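Local coordinates for protein catalase (Pseudomonas syringae, PDB 1M7S) that decomposes hydrogen peroxide into water and oxygen with a heme cofactor, protecting the cell from the toxic effects of the peroxide, at residues S72-F86 with T303-I317. Residues are numbered along the deposited sequence; the frame is centred on the assembly and turned at random.
Sequences SKATVFKSGEKTPVF and TEQVAMAPANLVPGI. With HEM (protoporphyrin IX containing Fe), chain E.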
# COMPACT_ATOMS: atom_id res chain seq x y z
N SER A 72 -0.93 8.16 -40.77
CA SER A 72 -0.19 7.55 -39.64
C SER A 72 0.68 6.39 -40.09
O SER A 72 0.28 5.60 -40.92
CB SER A 72 -1.22 7.08 -38.58
OG SER A 72 -0.57 6.53 -37.44
N LYS A 73 1.83 6.32 -39.48
CA LYS A 73 2.74 5.18 -39.68
C LYS A 73 2.36 4.00 -38.78
O LYS A 73 3.00 2.93 -38.85
CB LYS A 73 4.16 5.61 -39.49
CG LYS A 73 4.54 6.00 -38.06
CD LYS A 73 5.91 6.67 -38.08
CE LYS A 73 6.24 7.26 -36.72
NZ LYS A 73 7.59 7.87 -36.64
N ALA A 74 1.40 4.13 -37.86
CA ALA A 74 1.14 3.00 -36.95
C ALA A 74 0.63 1.74 -37.62
O ALA A 74 -0.35 1.78 -38.36
CB ALA A 74 0.21 3.42 -35.82
N THR A 75 1.23 0.60 -37.26
CA THR A 75 0.82 -0.70 -37.81
C THR A 75 -0.61 -1.10 -37.61
O THR A 75 -1.24 -1.77 -38.46
CB THR A 75 1.75 -1.83 -37.23
OG1 THR A 75 3.09 -1.41 -37.48
CG2 THR A 75 1.53 -3.16 -37.93
N VAL A 76 -1.27 -0.69 -36.50
CA VAL A 76 -2.67 -1.01 -36.25
C VAL A 76 -3.61 -0.53 -37.34
O VAL A 76 -4.69 -1.10 -37.54
CB VAL A 76 -3.10 -0.44 -34.84
CG1 VAL A 76 -3.07 1.09 -34.86
CG2 VAL A 76 -4.45 -0.95 -34.43
N PHE A 77 -3.27 0.49 -38.13
CA PHE A 77 -4.07 1.00 -39.20
C PHE A 77 -3.72 0.42 -40.59
O PHE A 77 -4.41 0.78 -41.53
CB PHE A 77 -3.90 2.52 -39.28
CG PHE A 77 -4.23 3.28 -38.01
CD1 PHE A 77 -3.28 4.13 -37.45
CD2 PHE A 77 -5.46 3.13 -37.41
CE1 PHE A 77 -3.60 4.85 -36.30
CE2 PHE A 77 -5.77 3.83 -36.26
CZ PHE A 77 -4.83 4.70 -35.70
N LYS A 78 -2.73 -0.46 -40.66
CA LYS A 78 -2.39 -1.05 -41.99
C LYS A 78 -3.48 -1.95 -42.48
O LYS A 78 -3.92 -2.88 -41.78
CB LYS A 78 -1.08 -1.79 -41.77
CG LYS A 78 -0.67 -2.82 -42.80
CD LYS A 78 0.69 -3.39 -42.35
CE LYS A 78 0.71 -4.89 -42.58
NZ LYS A 78 -0.53 -5.57 -42.10
N SER A 79 -4.01 -1.75 -43.68
CA SER A 79 -5.08 -2.51 -44.26
C SER A 79 -4.89 -4.02 -44.15
O SER A 79 -3.82 -4.52 -44.43
CB SER A 79 -5.26 -2.13 -45.74
OG SER A 79 -6.53 -2.56 -46.13
N GLY A 80 -5.92 -4.66 -43.57
CA GLY A 80 -5.93 -6.10 -43.29
C GLY A 80 -5.22 -6.48 -42.00
O GLY A 80 -5.20 -7.66 -41.60
N GLU A 81 -4.62 -5.50 -41.28
CA GLU A 81 -3.95 -5.87 -40.04
C GLU A 81 -5.03 -6.23 -39.01
O GLU A 81 -5.93 -5.42 -38.81
CB GLU A 81 -3.10 -4.72 -39.49
CG GLU A 81 -2.47 -5.05 -38.14
CD GLU A 81 -1.17 -5.79 -38.24
OE1 GLU A 81 -0.69 -5.97 -39.39
OE2 GLU A 81 -0.55 -6.17 -37.21
N LYS A 82 -4.84 -7.36 -38.34
CA LYS A 82 -5.82 -7.77 -37.31
C LYS A 82 -5.15 -7.65 -35.97
O LYS A 82 -4.05 -8.18 -35.75
CB LYS A 82 -6.27 -9.20 -37.59
CG LYS A 82 -7.58 -9.65 -36.99
CD LYS A 82 -8.03 -10.98 -37.57
CE LYS A 82 -8.08 -11.00 -39.09
NZ LYS A 82 -9.06 -10.02 -39.68
N THR A 83 -5.83 -6.93 -35.05
CA THR A 83 -5.26 -6.68 -33.74
C THR A 83 -6.24 -7.10 -32.63
O THR A 83 -7.38 -6.68 -32.72
CB THR A 83 -5.05 -5.14 -33.63
OG1 THR A 83 -3.98 -4.75 -34.55
CG2 THR A 83 -4.61 -4.75 -32.24
N PRO A 84 -5.82 -7.92 -31.73
CA PRO A 84 -6.69 -8.32 -30.60
C PRO A 84 -6.97 -7.06 -29.76
O PRO A 84 -6.08 -6.24 -29.62
CB PRO A 84 -5.90 -9.29 -29.76
CG PRO A 84 -4.60 -9.49 -30.49
CD PRO A 84 -4.45 -8.42 -31.56
N VAL A 85 -8.13 -6.99 -29.14
CA VAL A 85 -8.47 -5.92 -28.23
C VAL A 85 -9.04 -6.43 -26.92
O VAL A 85 -9.61 -7.54 -26.86
CB VAL A 85 -9.55 -4.99 -28.85
CG1 VAL A 85 -9.10 -4.33 -30.19
CG2 VAL A 85 -10.89 -5.64 -29.16
N PHE A 86 -9.09 -5.53 -25.93
CA PHE A 86 -9.81 -5.77 -24.69
C PHE A 86 -10.67 -4.48 -24.61
O PHE A 86 -10.05 -3.40 -24.76
CB PHE A 86 -8.89 -5.96 -23.50
CG PHE A 86 -9.66 -6.27 -22.24
CD1 PHE A 86 -9.72 -7.56 -21.78
CD2 PHE A 86 -10.35 -5.24 -21.58
CE1 PHE A 86 -10.46 -7.89 -20.63
CE2 PHE A 86 -11.08 -5.59 -20.43
CZ PHE A 86 -11.17 -6.88 -19.98
N THR A 303 -11.13 -7.66 -15.99
CA THR A 303 -11.88 -6.38 -16.06
C THR A 303 -11.45 -5.43 -14.95
O THR A 303 -11.27 -4.27 -15.25
CB THR A 303 -13.39 -6.62 -15.99
OG1 THR A 303 -13.74 -7.62 -16.99
CG2 THR A 303 -14.21 -5.36 -16.24
N GLU A 304 -11.29 -5.92 -13.72
CA GLU A 304 -10.94 -4.97 -12.65
C GLU A 304 -9.52 -4.48 -12.84
O GLU A 304 -9.26 -3.31 -12.66
CB GLU A 304 -11.11 -5.65 -11.27
CG GLU A 304 -11.07 -4.64 -10.12
CD GLU A 304 -12.15 -3.56 -10.21
OE1 GLU A 304 -11.90 -2.42 -9.69
OE2 GLU A 304 -13.25 -3.76 -10.72
N GLN A 305 -8.58 -5.42 -13.13
CA GLN A 305 -7.18 -5.02 -13.24
C GLN A 305 -6.73 -4.39 -14.55
O GLN A 305 -5.58 -3.89 -14.56
CB GLN A 305 -6.27 -6.19 -12.87
CG GLN A 305 -6.37 -6.67 -11.44
CD GLN A 305 -5.36 -7.75 -11.11
OE1 GLN A 305 -4.75 -7.64 -10.05
NE2 GLN A 305 -5.13 -8.74 -12.01
N VAL A 306 -7.55 -4.31 -15.58
CA VAL A 306 -7.08 -3.70 -16.82
C VAL A 306 -6.75 -2.24 -16.58
O VAL A 306 -7.41 -1.52 -15.82
CB VAL A 306 -8.07 -3.94 -17.96
CG1 VAL A 306 -9.36 -3.12 -17.84
CG2 VAL A 306 -7.39 -3.76 -19.32
N ALA A 307 -5.69 -1.75 -17.21
CA ALA A 307 -5.17 -0.39 -17.05
C ALA A 307 -5.27 0.34 -18.40
O ALA A 307 -4.46 0.06 -19.29
CB ALA A 307 -3.73 -0.47 -16.55
N MET A 308 -6.35 1.09 -18.58
CA MET A 308 -6.53 1.84 -19.83
C MET A 308 -5.91 3.22 -19.67
O MET A 308 -6.23 3.86 -18.65
CB MET A 308 -8.03 2.03 -20.10
CG MET A 308 -8.86 0.75 -20.25
SD MET A 308 -8.37 -0.02 -21.84
CE MET A 308 -9.57 -1.35 -21.89
N ALA A 309 -5.05 3.68 -20.56
CA ALA A 309 -4.45 5.01 -20.36
C ALA A 309 -4.13 5.66 -21.68
O ALA A 309 -3.43 5.05 -22.50
CB ALA A 309 -3.14 4.79 -19.56
N PRO A 310 -4.49 6.90 -21.85
CA PRO A 310 -4.17 7.67 -23.05
C PRO A 310 -2.66 7.72 -23.22
O PRO A 310 -2.15 7.83 -24.33
CB PRO A 310 -4.87 9.03 -22.91
CG PRO A 310 -5.97 8.69 -21.93
CD PRO A 310 -5.35 7.70 -20.93
N ALA A 311 -1.83 7.57 -22.16
CA ALA A 311 -0.40 7.56 -22.27
C ALA A 311 0.08 6.29 -23.01
O ALA A 311 1.27 6.31 -23.34
CB ALA A 311 0.29 7.60 -20.91
N ASN A 312 -0.70 5.24 -23.17
CA ASN A 312 -0.17 4.06 -23.85
C ASN A 312 -0.34 4.36 -25.35
O ASN A 312 -1.44 4.23 -25.89
CB ASN A 312 -0.93 2.81 -23.44
CG ASN A 312 -0.61 2.34 -22.04
OD1 ASN A 312 0.52 2.46 -21.59
ND2 ASN A 312 -1.58 1.77 -21.30
N LEU A 313 0.72 4.85 -25.95
CA LEU A 313 0.77 5.29 -27.34
C LEU A 313 1.81 4.49 -28.13
O LEU A 313 2.71 3.91 -27.52
CB LEU A 313 1.29 6.74 -27.37
CG LEU A 313 0.31 7.76 -26.78
CD1 LEU A 313 1.04 9.05 -26.40
CD2 LEU A 313 -0.84 8.00 -27.75
N VAL A 314 1.63 4.49 -29.44
CA VAL A 314 2.64 3.80 -30.29
C VAL A 314 3.12 4.88 -31.26
O VAL A 314 2.40 5.84 -31.58
CB VAL A 314 1.93 2.63 -30.97
CG1 VAL A 314 1.53 1.52 -29.96
CG2 VAL A 314 0.65 3.01 -31.69
N PRO A 315 4.26 4.67 -31.89
CA PRO A 315 4.82 5.59 -32.88
C PRO A 315 3.79 5.78 -33.97
O PRO A 315 3.21 4.81 -34.46
CB PRO A 315 6.13 4.93 -33.35
CG PRO A 315 6.51 4.15 -32.09
CD PRO A 315 5.18 3.55 -31.63
N GLY A 316 3.45 7.01 -34.31
CA GLY A 316 2.42 7.30 -35.30
C GLY A 316 1.16 7.90 -34.66
O GLY A 316 0.25 8.32 -35.35
N ILE A 317 1.09 7.86 -33.32
CA ILE A 317 -0.12 8.36 -32.65
C ILE A 317 0.35 9.16 -31.46
O ILE A 317 1.17 8.67 -30.67
CB ILE A 317 -1.05 7.23 -32.14
CG1 ILE A 317 -1.39 6.21 -33.20
CG2 ILE A 317 -2.29 7.91 -31.56
CD1 ILE A 317 -2.32 5.05 -32.91
CHA HEM E . -11.26 6.59 -16.25
CHB HEM E . -13.06 8.46 -20.33
CHC HEM E . -11.68 12.87 -18.90
CHD HEM E . -9.04 10.86 -15.34
C1A HEM E . -11.87 6.73 -17.47
C2A HEM E . -12.50 5.62 -18.23
C3A HEM E . -13.00 6.14 -19.35
C4A HEM E . -12.72 7.57 -19.33
CMA HEM E . -13.72 5.43 -20.50
CAA HEM E . -12.49 4.18 -17.71
CBA HEM E . -11.42 3.25 -18.38
CGA HEM E . -11.67 1.79 -17.91
O1A HEM E . -10.75 1.36 -17.17
O2A HEM E . -12.70 1.30 -18.40
C1B HEM E . -12.82 9.81 -20.32
C2B HEM E . -13.12 10.73 -21.41
C3B HEM E . -12.74 11.97 -21.00
C4B HEM E . -12.20 11.84 -19.68
CMB HEM E . -13.76 10.30 -22.73
CAB HEM E . -12.84 13.32 -21.70
CBB HEM E . -12.85 13.48 -23.01
C1C HEM E . -10.77 12.68 -17.89
C2C HEM E . -9.86 13.69 -17.40
C3C HEM E . -9.11 13.13 -16.43
C4C HEM E . -9.58 11.77 -16.27
CMC HEM E . -9.72 15.14 -17.94
CAC HEM E . -7.98 13.72 -15.57
CBC HEM E . -7.05 14.57 -16.04
C1D HEM E . -9.49 9.54 -15.25
C2D HEM E . -9.04 8.59 -14.25
C3D HEM E . -9.64 7.42 -14.49
C4D HEM E . -10.48 7.60 -15.65
CMD HEM E . -8.05 8.99 -13.14
CAD HEM E . -9.48 6.08 -13.71
CBD HEM E . -8.43 5.18 -14.45
CGD HEM E . -8.04 3.93 -13.68
O1D HEM E . -7.59 2.96 -14.39
O2D HEM E . -8.12 3.85 -12.43
NA HEM E . -12.08 7.89 -18.16
NB HEM E . -12.24 10.50 -19.28
NC HEM E . -10.60 11.52 -17.17
ND HEM E . -10.33 8.88 -16.12
FE HEM E . -11.25 9.69 -17.71
O HOH W 1 -13.51 10.51 -16.95
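Ser-72 and Gly-316 make the one hydrogen bond between 72-86 and 303-317, in the beta-barrel domain of the catalase fold, where a barrel strand, 82-90, and the loop before it meet the loop after helix 299-304. Ser-72 OG gives its hydrogen to Gly-316 O at 2.9 Å, approaching from above the carbonyl plane with a C=O...OG angle of 114°. The same OG accepts from Ala-74 N in an ST turn, which holds the hydroxyl between the two segments. Gly-316 sits, with positive phi, in the type II turn from Val-314 to Ile-317. Lys-73, extended beyond CG, lies alongside this turn with CE 3.7 Å from Gly-316 N, and its NZ goes on to Lys-389 O. At the end of the turn, Ile-317 has CG1 beside its backbone N (chi1 -52°), which carries CD1 obliquely to the Phe-77 ring, 3.6 Å from CE1. Val-76 CG1 lies over the centre of one face of that ring, 3.8 Å above the ring plane.

Farther along, the Phe-86 ring packs against the end of helix 299-304 and the loop after it. Val-306 meets CD2 and CE2 with its two methyls, while CZ reaches Thr-303 CA at 4.0 Å. Met-308, bent at chi2 (-71°), sets CE at the ring edge of Phe-86, 4.0 Å from CD2. Strand 107-114 adds Tyr-113 against Phe-86 and Ala-109 against Met-308. Met-308 also links this packing to the heme pocket: its CG rests 3.7 Å from propionate atom O1A of the heme.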